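Local coordinates for GGDEF family protein (Vibrio cholerae, PDB 5GZS) that binds arginine in its periplasmic solute-binding portion and, as a diguanylate cyclase, probably couples ligand sensing outside the inner membrane to cyclic di-GMP synthesis within the cell, at residues Thr17-Asp22 against Arg196-Lys201; Phe28-Glu33 against Ser176-Lys181; Leu152-Leu157 against Asp205-Ala210. All coordinates share one frame; numbering follows the deposited sequence.

Contact 1 (Thr17-Asp22 against Arg196-Lys201)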
ATOM      1  N   THR A  17      23.489  14.970 -21.643  1.00 31.67           N
ATOM      2  CA  THR A  17      24.002  14.768 -22.994  1.00 32.62           C
ATOM      3  C   THR A  17      25.353  15.453 -23.133  1.00 35.29           C
ATOM      4  O   THR A  17      26.286  14.922 -23.744  1.00 32.03           O
ATOM      5  CB  THR A  17      23.019  15.300 -24.066  1.00 36.46           C
ATOM      6  OG1 THR A  17      21.774  14.600 -23.965  1.00 35.36           O
ATOM      7  CG2 THR A  17      23.577  15.099 -25.469  1.00 35.06           C
ATOM      8  N   ARG A  18      25.445  16.638 -22.543  1.00 32.84           N
ATOM      9  CA  ARG A  18      26.695  17.374 -22.443  1.00 29.58           C
ATOM     10  C   ARG A  18      27.746  16.612 -21.646  1.00 39.35           C
ATOM     11  O   ARG A  18      28.869  16.410 -22.140  1.00 34.66           O
ATOM     12  CB  ARG A  18      26.448  18.727 -21.810  1.00 28.84           C
ATOM     13  CG  ARG A  18      25.981  19.732 -22.791  1.00 32.77           C
ATOM     14  CD  ARG A  18      24.945  20.613 -22.211  1.00 45.88           C
ATOM     15  NE  ARG A  18      25.236  21.075 -20.860  1.00 49.06           N
ATOM     16  CZ  ARG A  18      24.270  21.516 -20.056  1.00 50.82           C
ATOM     17  NH1 ARG A  18      23.012  21.497 -20.501  1.00 29.21           N
ATOM     18  NH2 ARG A  18      24.540  21.937 -18.822  1.00 37.73           N
ATOM     19  N   VAL A  19      27.394  16.171 -20.434  1.00 28.10           N
ATOM     20  CA  VAL A  19      28.381  15.494 -19.577  1.00 29.15           C
ATOM     21  C   VAL A  19      28.856  14.203 -20.228  1.00 28.18           C
ATOM     22  O   VAL A  19      30.043  13.936 -20.301  1.00 38.68           O
ATOM     23  CB  VAL A  19      27.819  15.192 -18.165  1.00 26.78           C
ATOM     24  CG1 VAL A  19      28.694  14.206 -17.438  1.00 26.48           C
ATOM     25  CG2 VAL A  19      27.638  16.492 -17.368  1.00 25.87           C
ATOM     26  N   LEU A  20      27.920  13.422 -20.738  1.00 32.32           N
ATOM     27  CA  LEU A  20      28.256  12.155 -21.335  1.00 30.17           C
ATOM     28  C   LEU A  20      29.082  12.343 -22.619  1.00 33.22           C
ATOM     29  O   LEU A  20      30.125  11.704 -22.784  1.00 30.84           O
ATOM     30  CB  LEU A  20      26.983  11.363 -21.606  1.00 31.29           C
ATOM     31  CG  LEU A  20      27.062   9.952 -22.212  1.00 32.54           C
ATOM     32  CD1 LEU A  20      27.962   9.014 -21.393  1.00 32.18           C
ATOM     33  CD2 LEU A  20      25.639   9.335 -22.432  1.00 33.69           C
ATOM     34  N   PHE A  21      28.645  13.227 -23.518  1.00 31.17           N
ATOM     35  CA  PHE A  21      29.323  13.317 -24.816  1.00 31.94           C
ATOM     36  C   PHE A  21      30.607  14.141 -24.813  1.00 33.83           C
ATOM     37  O   PHE A  21      31.487  13.857 -25.601  1.00 31.53           O
ATOM     38  CB  PHE A  21      28.380  13.835 -25.886  1.00 33.05           C
ATOM     39  CG  PHE A  21      27.631  12.735 -26.567  1.00 37.09           C
ATOM     40  CD1 PHE A  21      26.524  12.164 -25.959  1.00 34.79           C
ATOM     41  CD2 PHE A  21      28.071  12.230 -27.789  1.00 35.77           C
ATOM     42  CE1 PHE A  21      25.861  11.124 -26.562  1.00 40.40           C
ATOM     43  CE2 PHE A  21      27.402  11.198 -28.412  1.00 37.26           C
ATOM     44  CZ  PHE A  21      26.303  10.635 -27.801  1.00 39.61           C
ATOM     45  N   ASP A  22      30.720  15.130 -23.926  1.00 35.55           N
ATOM     46  CA  ASP A  22      32.011  15.712 -23.609  1.00 29.43           C
ATOM     47  C   ASP A  22      32.946  14.596 -23.142  1.00 35.03           C
ATOM     48  O   ASP A  22      34.105  14.544 -23.536  1.00 29.28           O
ATOM     49  CB  ASP A  22      31.922  16.762 -22.496  1.00 28.23           C
ATOM     50  CG  ASP A  22      31.106  17.990 -22.873  1.00 39.65           C
ATOM     51  OD1 ASP A  22      30.751  18.146 -24.075  1.00 30.52           O
ATOM     52  OD2 ASP A  22      30.839  18.812 -21.940  1.00 35.36           O
ATOM     53  N   ARG A 196      26.504   9.225 -12.071  1.00 28.05           N
ATOM     54  CA  ARG A 196      25.751   9.142 -10.841  1.00 27.84           C
ATOM     55  C   ARG A 196      25.900  10.420 -10.066  1.00 26.72           C
ATOM     56  O   ARG A 196      24.925  11.050  -9.675  1.00 29.82           O
ATOM     57  CB  ARG A 196      26.227   7.993  -9.954  1.00 39.34           C
ATOM     58  CG  ARG A 196      25.899   6.619 -10.395  1.00 40.11           C
ATOM     59  CD  ARG A 196      26.104   5.690  -9.203  1.00 50.70           C
ATOM     60  NE  ARG A 196      27.451   5.807  -8.645  1.00 59.67           N
ATOM     61  CZ  ARG A 196      28.462   5.003  -8.971  1.00 60.13           C
ATOM     62  NH1 ARG A 196      28.272   4.026  -9.858  1.00 49.31           N
ATOM     63  NH2 ARG A 196      29.659   5.173  -8.410  1.00 57.94           N
ATOM     64  N   GLU A 197      27.139  10.793  -9.805  1.00 32.57           N
ATOM     65  CA  GLU A 197      27.350  11.849  -8.857  1.00 24.98           C
ATOM     66  C   GLU A 197      27.190  13.215  -9.483  1.00 30.30           C
ATOM     67  O   GLU A 197      26.592  14.101  -8.858  1.00 35.13           O
ATOM     68  CB  GLU A 197      28.716  11.727  -8.219  1.00 24.71           C
ATOM     69  CG  GLU A 197      29.019  10.374  -7.683  1.00 27.29           C
ATOM     70  CD  GLU A 197      30.437  10.269  -7.241  1.00 34.03           C
ATOM     71  OE1 GLU A 197      31.112  11.317  -7.239  1.00 42.66           O
ATOM     72  OE2 GLU A 197      30.879   9.150  -6.923  1.00 42.40           O
ATOM     73  N   SER A 198      27.683  13.429 -10.697  1.00 25.13           N
ATOM     74  CA  SER A 198      27.698  14.828 -11.150  1.00 28.92           C
ATOM     75  C   SER A 198      26.293  15.286 -11.479  1.00 24.90           C
ATOM     76  O   SER A 198      25.933  16.400 -11.166  1.00 24.46           O
ATOM     77  CB  SER A 198      28.663  15.053 -12.338  1.00 24.72           C
ATOM     78  OG  SER A 198      28.219  14.468 -13.548  1.00 27.63           O
ATOM     79  N   ILE A 199      25.484  14.402 -12.062  1.00 31.79           N
ATOM     80  CA  ILE A 199      24.114  14.748 -12.382  1.00 28.87           C
ATOM     81  C   ILE A 199      23.277  14.956 -11.123  1.00 30.49           C
ATOM     82  O   ILE A 199      22.464  15.886 -11.051  1.00 24.78           O
ATOM     83  CB  ILE A 199      23.437  13.674 -13.241  1.00 31.93           C
ATOM     84  CG1 ILE A 199      24.234  13.437 -14.506  1.00 26.74           C
ATOM     85  CG2 ILE A 199      22.025  14.095 -13.583  1.00 26.87           C
ATOM     86  CD1 ILE A 199      24.649  14.724 -15.207  1.00 26.41           C
ATOM     87  N   GLN A 200      23.465  14.077 -10.140  1.00 29.96           N
ATOM     88  CA  GLN A 200      22.750  14.223  -8.861  1.00 30.74           C
ATOM     89  C   GLN A 200      23.089  15.566  -8.216  1.00 24.26           C
ATOM     90  O   GLN A 200      22.210  16.318  -7.807  1.00 24.16           O
ATOM     91  CB  GLN A 200      23.106  13.081  -7.926  1.00 36.91           C
ATOM     92  CG  GLN A 200      22.713  13.296  -6.508  1.00 39.88           C
ATOM     93  CD  GLN A 200      21.475  12.539  -6.146  1.00 55.68           C
ATOM     94  OE1 GLN A 200      20.399  12.760  -6.709  1.00 53.08           O
ATOM     95  NE2 GLN A 200      21.624  11.593  -5.219  1.00 69.15           N
ATOM     96  N   LYS A 201      24.380  15.869  -8.183  1.00 25.99           N
ATOM     97  CA  LYS A 201      24.894  17.114  -7.654  1.00 28.07           C
ATOM     98  C   LYS A 201      24.299  18.273  -8.432  1.00 30.10           C
ATOM     99  O   LYS A 201      23.936  19.309  -7.863  1.00 25.00           O
ATOM    100  CB  LYS A 201      26.441  17.116  -7.730  1.00 29.64           C
ATOM    101  CG  LYS A 201      27.142  18.418  -7.310  1.00 29.48           C
ATOM    102  CD  LYS A 201      26.652  18.894  -5.937  1.00 33.38           C
ATOM    103  CE  LYS A 201      27.555  19.963  -5.316  1.00 35.45           C
ATOM    104  NZ  LYS A 201      26.821  21.131  -4.717  1.00 24.97           N
TER
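V19 overlaps S198 and I199 with its two methyl groups, each branch taking one partner on the facing helix. CG1 of V19 lies 3.9 Å from S198 OG, a van der Waals approach of a methyl to a hydroxyl that is already engaged, since S198 OG is hydrogen-bonded to the carbonyl oxygen of L194 one turn earlier in its own helix. The serine therefore offers V19 a small surface whose polar atom is satisfied within the helix. The other branch makes the apolar half of the contact, V19 CG2 meeting I199 CD1 at 4.1 Å; the two side chains run alongside each other, pointing opposite ways. A chi1 of 165° puts CG1 of V19 opposite its backbone N and leaves CG2 beside that N, which spreads the fork across both neighbours. No hydrogen bond joins the segments and little surface is buried, so between these two segments the meeting is confined to three side chains. V19 also rests on L195, while L20 packs on V191 and L195 and R18 on Y202, extending the seam along helix 189-218. The I199 side chain is about 11 Å from the bound arginine. On its other side, helix 15-28 covers the sheet of strands 6-10 and 32-36, where F21 packs on V8 and Y34, and T17 also reaches strand 55-58.

Contact 2 (Phe28-Glu33 against Ser176-Lys181)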
ATOM      1  N   PHE A  28      37.595   9.461 -26.945  1.00 44.14           N
ATOM      2  CA  PHE A  28      37.859   8.922 -28.282  1.00 48.02           C
ATOM      3  C   PHE A  28      38.394   9.960 -29.287  1.00 48.72           C
ATOM      4  O   PHE A  28      38.553   9.646 -30.463  1.00 45.40           O
ATOM      5  CB  PHE A  28      36.591   8.296 -28.855  1.00 40.97           C
ATOM      6  CG  PHE A  28      36.161   7.060 -28.151  1.00 40.74           C
ATOM      7  CD1 PHE A  28      36.967   5.934 -28.153  1.00 37.44           C
ATOM      8  CD2 PHE A  28      34.936   7.009 -27.494  1.00 42.34           C
ATOM      9  CE1 PHE A  28      36.564   4.778 -27.502  1.00 42.81           C
ATOM     10  CE2 PHE A  28      34.520   5.853 -26.839  1.00 40.04           C
ATOM     11  CZ  PHE A  28      35.328   4.734 -26.847  1.00 40.28           C
ATOM     12  N   ASN A  29      38.662  11.183 -28.829  1.00 46.16           N
ATOM     13  CA  ASN A  29      39.113  12.250 -29.715  1.00 43.65           C
ATOM     14  C   ASN A  29      38.096  12.489 -30.843  1.00 39.55           C
ATOM     15  O   ASN A  29      38.458  12.445 -32.018  1.00 41.50           O
ATOM     16  CB  ASN A  29      40.498  11.902 -30.290  1.00 46.26           C
ATOM     17  CG  ASN A  29      41.173  13.074 -30.996  1.00 51.66           C
ATOM     18  OD1 ASN A  29      40.576  14.130 -31.209  1.00 51.50           O
ATOM     19  ND2 ASN A  29      42.430  12.873 -31.382  1.00 54.90           N
ATOM     20  N   LEU A  30      36.832  12.734 -30.491  1.00 38.24           N
ATOM     21  CA  LEU A  30      35.770  12.916 -31.490  1.00 39.52           C
ATOM     22  C   LEU A  30      35.314  14.365 -31.556  1.00 38.65           C
ATOM     23  O   LEU A  30      35.219  15.036 -30.535  1.00 43.83           O
ATOM     24  CB  LEU A  30      34.557  12.029 -31.182  1.00 41.27           C
ATOM     25  CG  LEU A  30      34.809  10.543 -30.936  1.00 46.24           C
ATOM     26  CD1 LEU A  30      33.567   9.880 -30.389  1.00 38.26           C
ATOM     27  CD2 LEU A  30      35.243   9.865 -32.210  1.00 54.01           C
ATOM     28  N   GLU A  31      35.010  14.830 -32.764  1.00 43.51           N
ATOM     29  CA  GLU A  31      34.440  16.147 -32.967  1.00 36.63           C
ATOM     30  C   GLU A  31      32.964  16.061 -32.766  1.00 37.08           C
ATOM     31  O   GLU A  31      32.251  15.543 -33.615  1.00 57.78           O
ATOM     32  CB  GLU A  31      34.761  16.684 -34.362  1.00 37.87           C
ATOM     33  CG  GLU A  31      36.214  17.022 -34.531  1.00 48.47           C
ATOM     34  CD  GLU A  31      36.708  17.999 -33.466  1.00 50.14           C
ATOM     35  OE1 GLU A  31      35.900  18.807 -32.958  1.00 57.83           O
ATOM     36  OE2 GLU A  31      37.912  17.954 -33.132  1.00 44.68           O
ATOM     37  N   ILE A  32      32.503  16.555 -31.630  1.00 35.86           N
ATOM     38  CA  ILE A  32      31.085  16.562 -31.351  1.00 36.23           C
ATOM     39  C   ILE A  32      30.550  17.924 -31.716  1.00 53.31           C
ATOM     40  O   ILE A  32      31.261  18.922 -31.636  1.00 55.11           O
ATOM     41  CB  ILE A  32      30.789  16.222 -29.857  1.00 52.02           C
ATOM     42  CG1 ILE A  32      31.027  14.730 -29.598  1.00 55.81           C
ATOM     43  CG2 ILE A  32      29.379  16.596 -29.456  1.00 35.04           C
ATOM     44  CD1 ILE A  32      30.680  13.820 -30.782  1.00 54.47           C
ATOM     45  N   GLU A  33      29.303  17.946 -32.167  1.00 56.86           N
ATOM     46  CA  GLU A  33      28.567  19.175 -32.389  1.00 52.44           C
ATOM     47  C   GLU A  33      27.154  19.073 -31.828  1.00 45.44           C
ATOM     48  O   GLU A  33      26.330  18.338 -32.368  1.00 47.19           O
ATOM     49  CB  GLU A  33      28.499  19.482 -33.876  1.00 60.21           C
ATOM     50  CG  GLU A  33      27.623  20.665 -34.197  1.00 70.93           C
ATOM     51  CD  GLU A  33      27.809  21.143 -35.612  1.00 83.29           C
ATOM     52  OE1 GLU A  33      28.619  20.527 -36.348  1.00 81.97           O
ATOM     53  OE2 GLU A  33      27.154  22.142 -35.990  1.00 87.95           O
ATOM     54  N   SER A 176      27.067   1.992 -36.349  1.00 60.44           N
ATOM     55  CA  SER A 176      27.142   0.718 -35.633  1.00 60.27           C
ATOM     56  C   SER A 176      28.401   0.485 -34.797  1.00 57.68           C
ATOM     57  O   SER A 176      28.309   0.136 -33.619  1.00 63.17           O
ATOM     58  CB  SER A 176      26.988  -0.439 -36.626  1.00 67.36           C
ATOM     59  OG  SER A 176      25.618  -0.733 -36.822  1.00 74.43           O
ATOM     60  N   ALA A 177      29.572   0.662 -35.392  1.00 55.76           N
ATOM     61  CA  ALA A 177      30.795   0.324 -34.688  1.00 51.14           C
ATOM     62  C   ALA A 177      31.036   1.335 -33.586  1.00 64.54           C
ATOM     63  O   ALA A 177      31.372   0.968 -32.461  1.00 67.19           O
ATOM     64  CB  ALA A 177      31.957   0.280 -35.634  1.00 51.75           C
ATOM     65  N   LEU A 178      30.835   2.610 -33.916  1.00 70.92           N
ATOM     66  CA  LEU A 178      31.085   3.704 -32.982  1.00 60.90           C
ATOM     67  C   LEU A 178      30.135   3.642 -31.788  1.00 61.46           C
ATOM     68  O   LEU A 178      30.524   3.942 -30.649  1.00 45.61           O
ATOM     69  CB  LEU A 178      30.962   5.058 -33.693  1.00 52.28           C
ATOM     70  CG  LEU A 178      31.355   6.241 -32.812  1.00 54.42           C
ATOM     71  CD1 LEU A 178      32.709   5.944 -32.242  1.00 58.05           C
ATOM     72  CD2 LEU A 178      31.381   7.564 -33.562  1.00 45.58           C
ATOM     73  N   LEU A 179      28.894   3.237 -32.046  1.00 60.91           N
ATOM     74  CA  LEU A 179      27.897   3.145 -30.980  1.00 61.48           C
ATOM     75  C   LEU A 179      28.299   2.071 -29.974  1.00 58.63           C
ATOM     76  O   LEU A 179      28.085   2.227 -28.766  1.00 53.63           O
ATOM     77  CB  LEU A 179      26.512   2.843 -31.542  1.00 58.06           C
ATOM     78  CG  LEU A 179      25.407   2.984 -30.486  1.00 62.07           C
ATOM     79  CD1 LEU A 179      25.143   4.454 -30.128  1.00 50.46           C
ATOM     80  CD2 LEU A 179      24.112   2.255 -30.888  1.00 64.51           C
ATOM     81  N   GLY A 180      28.902   0.994 -30.475  1.00 49.22           N
ATOM     82  CA  GLY A 180      29.413  -0.065 -29.619  1.00 51.02           C
ATOM     83  C   GLY A 180      30.480   0.422 -28.658  1.00 50.94           C
ATOM     84  O   GLY A 180      30.374   0.226 -27.447  1.00 49.37           O
ATOM     85  N   LYS A 181      31.504   1.072 -29.207  1.00 49.85           N
ATOM     86  CA  LYS A 181      32.589   1.635 -28.417  1.00 44.33           C
ATOM     87  C   LYS A 181      32.057   2.635 -27.413  1.00 46.43           C
ATOM     88  O   LYS A 181      32.529   2.675 -26.282  1.00 49.30           O
ATOM     89  CB  LYS A 181      33.624   2.310 -29.324  1.00 53.65           C
ATOM     90  CG  LYS A 181      33.927   1.549 -30.607  1.00 46.10           C
ATOM     91  CD  LYS A 181      34.888   2.308 -31.522  1.00 46.00           C
ATOM     92  CE  LYS A 181      36.350   1.984 -31.226  1.00 52.17           C
ATOM     93  NZ  LYS A 181      36.848   2.799 -30.079  1.00 55.36           N
TER
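F28 and K181 form the larger part of this contact, with both ends of the lysine meeting the same ring. K181 NZ comes within 3.3 Å of F28 CE1, approaching the ring at a slant. Nearer the lysine backbone, K181 CB lies 3.9 Å from F28 CZ, and the carbonyl oxygen K181 O is 3.5 Å from that same CZ. The lysine can touch the ring twice because its chain folds back on itself: chi3 of 89° and chi4 of -82° are two successive bends that return the amine to the phenyl group instead of letting it run straight on. Beside this pair, L30 CD1 meets L178 CD1 at 4.4 Å, methyl to methyl. The L178 side chain has CG opposite its backbone N (chi1 -174°), a torsion that swings its branches across to L30. No hydrogen bond links the two segments.

The 28-33 segment links the helix of a beta-alpha-beta unit to its second strand: strand 6-10, helix 15-28 and strand 32-36, the two strands being parallel neighbours, as expected in a lobe of a family 3 solute-binding protein. N29, with a positive phi, is the first residue after helix 15-28 to leave helical backbone angles, and it redirects the chain. L30 then packs back on I24, and I32 lies over A25, Y6 and V8. E31 and E33 are joined to strand 6-10 by backbone hydrogen bonds, and E33 OE1 adds a salt bridge to K7 NZ. On the opposing side, L178 leans on Y6 and F54, while L179, the next residue round helix 176-186, shares F54 with it and packs on I168 and T170 of strand 166-170.

Contact 3 (Leu152-Leu157 against Asp205-Ala210)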
ATOM      1  N   LEU A 152       8.518  27.437 -10.655  1.00 45.40           N
ATOM      2  CA  LEU A 152       7.860  26.150 -10.474  1.00 40.77           C
ATOM      3  C   LEU A 152       8.573  25.271  -9.456  1.00 41.59           C
ATOM      4  O   LEU A 152       9.766  25.439  -9.197  1.00 41.27           O
ATOM      5  CB  LEU A 152       7.731  25.411 -11.804  1.00 40.00           C
ATOM      6  CG  LEU A 152       6.486  25.913 -12.526  1.00 49.17           C
ATOM      7  CD1 LEU A 152       6.765  27.194 -13.255  1.00 54.25           C
ATOM      8  CD2 LEU A 152       5.945  24.877 -13.445  1.00 54.64           C
ATOM      9  N   ASP A 153       7.829  24.342  -8.861  1.00 40.48           N
ATOM     10  CA  ASP A 153       8.428  23.367  -7.955  1.00 33.57           C
ATOM     11  C   ASP A 153       8.447  21.996  -8.619  1.00 40.59           C
ATOM     12  O   ASP A 153       7.749  21.760  -9.605  1.00 52.23           O
ATOM     13  CB  ASP A 153       7.667  23.302  -6.631  1.00 33.47           C
ATOM     14  CG  ASP A 153       8.548  22.854  -5.447  1.00 43.95           C
ATOM     15  OD1 ASP A 153       9.696  22.394  -5.643  1.00 32.27           O
ATOM     16  OD2 ASP A 153       8.066  22.957  -4.295  1.00 49.14           O
ATOM     17  N   VAL A 154       9.258  21.094  -8.082  1.00 39.65           N
ATOM     18  CA  VAL A 154       9.310  19.743  -8.611  1.00 39.31           C
ATOM     19  C   VAL A 154       9.086  18.719  -7.523  1.00 41.15           C
ATOM     20  O   VAL A 154       9.298  18.991  -6.337  1.00 43.88           O
ATOM     21  CB  VAL A 154      10.659  19.445  -9.315  1.00 31.36           C
ATOM     22  CG1 VAL A 154      10.751  20.237 -10.519  1.00 31.95           C
ATOM     23  CG2 VAL A 154      11.806  19.773  -8.442  1.00 30.01           C
ATOM     24  N   GLN A 155       8.605  17.559  -7.951  1.00 42.94           N
ATOM     25  CA  GLN A 155       8.676  16.333  -7.178  1.00 38.82           C
ATOM     26  C   GLN A 155       9.422  15.302  -8.069  1.00 40.77           C
ATOM     27  O   GLN A 155       8.971  14.990  -9.186  1.00 40.35           O
ATOM     28  CB  GLN A 155       7.276  15.868  -6.777  1.00 39.02           C
ATOM     29  CG  GLN A 155       7.178  14.452  -6.203  1.00 55.59           C
ATOM     30  CD  GLN A 155       5.762  13.850  -6.367  1.00 75.52           C
ATOM     31  OE1 GLN A 155       4.828  14.526  -6.811  1.00 87.32           O
ATOM     32  NE2 GLN A 155       5.616  12.571  -6.034  1.00 79.83           N
ATOM     33  N   LEU A 156      10.583  14.830  -7.608  1.00 36.82           N
ATOM     34  CA  LEU A 156      11.330  13.787  -8.312  1.00 35.33           C
ATOM     35  C   LEU A 156      10.493  12.536  -8.371  1.00 37.31           C
ATOM     36  O   LEU A 156      10.091  12.013  -7.336  1.00 39.39           O
ATOM     37  CB  LEU A 156      12.659  13.484  -7.630  1.00 36.26           C
ATOM     38  CG  LEU A 156      13.569  12.534  -8.424  1.00 41.65           C
ATOM     39  CD1 LEU A 156      13.784  13.109  -9.811  1.00 35.98           C
ATOM     40  CD2 LEU A 156      14.921  12.279  -7.731  1.00 28.33           C
ATOM     41  N   LEU A 157      10.214  12.064  -9.577  1.00 32.26           N
ATOM     42  CA  LEU A 157       9.337  10.924  -9.725  1.00 33.47           C
ATOM     43  C   LEU A 157      10.082   9.601  -9.737  1.00 47.39           C
ATOM     44  O   LEU A 157       9.444   8.571  -9.737  1.00 49.01           O
ATOM     45  CB  LEU A 157       8.498  11.054 -11.010  1.00 44.66           C
ATOM     46  CG  LEU A 157       7.517  12.244 -11.064  1.00 41.15           C
ATOM     47  CD1 LEU A 157       6.539  12.063 -12.182  1.00 38.34           C
ATOM     48  CD2 LEU A 157       6.767  12.463  -9.734  1.00 34.83           C
ATOM     49  N   ASP A 205      21.470  20.823  -6.674  1.00 25.07           N
ATOM     50  CA  ASP A 205      21.873  22.223  -6.526  1.00 23.94           C
ATOM     51  C   ASP A 205      20.836  23.219  -7.058  1.00 24.47           C
ATOM     52  O   ASP A 205      20.537  24.224  -6.395  1.00 28.08           O
ATOM     53  CB  ASP A 205      23.200  22.450  -7.218  1.00 23.88           C
ATOM     54  CG  ASP A 205      24.379  22.037  -6.368  1.00 29.97           C
ATOM     55  OD1 ASP A 205      24.171  21.513  -5.259  1.00 31.78           O
ATOM     56  OD2 ASP A 205      25.527  22.232  -6.813  1.00 44.07           O
ATOM     57  N   ILE A 206      20.283  22.951  -8.236  1.00 23.29           N
ATOM     58  CA  ILE A 206      19.201  23.770  -8.790  1.00 36.84           C
ATOM     59  C   ILE A 206      18.006  23.796  -7.867  1.00 32.88           C
ATOM     60  O   ILE A 206      17.398  24.860  -7.641  1.00 27.65           O
ATOM     61  CB  ILE A 206      18.719  23.251 -10.161  1.00 50.16           C
ATOM     62  CG1 ILE A 206      19.770  23.501 -11.230  1.00 36.41           C
ATOM     63  CG2 ILE A 206      17.348  23.881 -10.574  1.00 27.17           C
ATOM     64  CD1 ILE A 206      19.349  22.948 -12.576  1.00 28.72           C
ATOM     65  N   ARG A 207      17.650  22.624  -7.348  1.00 30.97           N
ATOM     66  CA  ARG A 207      16.515  22.551  -6.414  1.00 48.17           C
ATOM     67  C   ARG A 207      16.806  23.220  -5.060  1.00 24.11           C
ATOM     68  O   ARG A 207      15.936  23.875  -4.525  1.00 26.49           O
ATOM     69  CB  ARG A 207      16.084  21.111  -6.238  1.00 24.99           C
ATOM     70  CG  ARG A 207      15.355  20.662  -7.494  1.00 28.42           C
ATOM     71  CD  ARG A 207      15.374  19.154  -7.622  1.00 36.76           C
ATOM     72  NE  ARG A 207      14.444  18.535  -6.694  1.00 30.10           N
ATOM     73  CZ  ARG A 207      14.642  17.358  -6.133  1.00 29.41           C
ATOM     74  NH1 ARG A 207      15.730  16.661  -6.414  1.00 36.84           N
ATOM     75  NH2 ARG A 207      13.734  16.870  -5.309  1.00 30.34           N
ATOM     76  N   LYS A 208      18.031  23.131  -4.559  1.00 23.52           N
ATOM     77  CA  LYS A 208      18.383  23.866  -3.353  1.00 23.05           C
ATOM     78  C   LYS A 208      18.269  25.380  -3.543  1.00 33.33           C
ATOM     79  O   LYS A 208      17.792  26.105  -2.676  1.00 35.95           O
ATOM     80  CB  LYS A 208      19.803  23.526  -2.921  1.00 25.85           C
ATOM     81  CG  LYS A 208      19.915  22.197  -2.207  1.00 28.97           C
ATOM     82  CD  LYS A 208      21.374  21.817  -2.059  1.00 36.42           C
ATOM     83  CE  LYS A 208      21.567  20.619  -1.131  1.00 21.83           C
ATOM     84  NZ  LYS A 208      23.002  20.257  -1.211  1.00 21.52           N
ATOM     85  N   GLN A 209      18.772  25.847  -4.681  1.00 27.65           N
ATOM     86  CA  GLN A 209      18.811  27.271  -4.981  1.00 35.75           C
ATOM     87  C   GLN A 209      17.407  27.848  -5.017  1.00 35.45           C
ATOM     88  O   GLN A 209      17.154  28.931  -4.489  1.00 27.27           O
ATOM     89  CB  GLN A 209      19.516  27.519  -6.316  1.00 57.49           C
ATOM     90  CG  GLN A 209      19.602  28.985  -6.710  1.00 72.47           C
ATOM     91  CD  GLN A 209      19.112  29.238  -8.123  1.00 84.82           C
ATOM     92  OE1 GLN A 209      18.209  28.559  -8.609  1.00 87.26           O
ATOM     93  NE2 GLN A 209      19.710  30.219  -8.790  1.00 89.58           N
ATOM     94  N   ALA A 210      16.494  27.115  -5.641  1.00 37.62           N
ATOM     95  CA  ALA A 210      15.091  27.549  -5.722  1.00 33.30           C
ATOM     96  C   ALA A 210      14.543  27.619  -4.298  1.00 32.61           C
ATOM     97  O   ALA A 210      13.975  28.629  -3.902  1.00 25.80           O
ATOM     98  CB  ALA A 210      14.269  26.618  -6.573  1.00 26.21           C
TER
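V154 and L156 both rest on R207, which reaches from helix 189-218 to strand 153-156. That strand is an outer member of a three-stranded antiparallel sheet, beside strand 79-83, in the solute-binding module that holds the arginine. Just ahead of the strand, L152 packs on Y84. D153 opens the strand with a backbone hydrogen bond to S83, and its carboxylate folds back on the chain: D153 OD1 accepts the N-H of V154 at 2.8 Å. This short-range bond is bent, with an N-H...O angle of 138°, and the donor meets the anti side of the oxygen, 34° out of the carboxylate plane. D153 OD2 has a long, weak ion pair with R432, from the C-terminal part of the chain.

At V154 the strand turns a side chain onto the helix. The CG2 methyl sits against the middle of the arginine, 3.4 Å from R207 NE and 3.7 Å from R207 CD, and the two side chains cross obliquely. CG1 of V154 lies beside the backbone N, while CG2, between N and the carbonyl carbon, is the branch directed at the arginine. V154 also packs on Y80 and Y82 of the adjacent strand and on L144 and L148 of helix 144-149, so the shaft of R207 lies beside a largely hydrophobic cluster. Q155 points from the opposite face of the strand, onto L81 and R88, and its backbone bonds to that of L81. L156 returns to the helix side, packing on Y78 and Y80 as well, and L157 makes a backbone hydrogen bond to T79.

The arginine bends at chi3 (75°), lies also on M436, and donates from NH1 to Q203 OE1; its other terminal nitrogen, R207 NH2, ends 4.2 Å from L156 CB.

From the N terminus, helix 15-28 enters contact 1 and, at its end, turns through the first segment of contact 2 into strand 32-36. Contact 2 closes first, when helix 176-186 arrives after 142 residues; contact 1 closes later, on the following helix 189-218, and so encloses contact 2. Contact 3 begins at strand 153-156, inside both loops, and closes further along helix 189-218, beyond both, so it crosses each. Contacts 1 and 2 touch, F21 O lying 4.1 Å from I32 CG1, whereas contact 3 is centred about 17 Å from contact 1 and 33 Å from contact 2. Helix 189-218 thereby joins the N-terminal beta-alpha-beta unit to the antiparallel sheet containing strand 153-156.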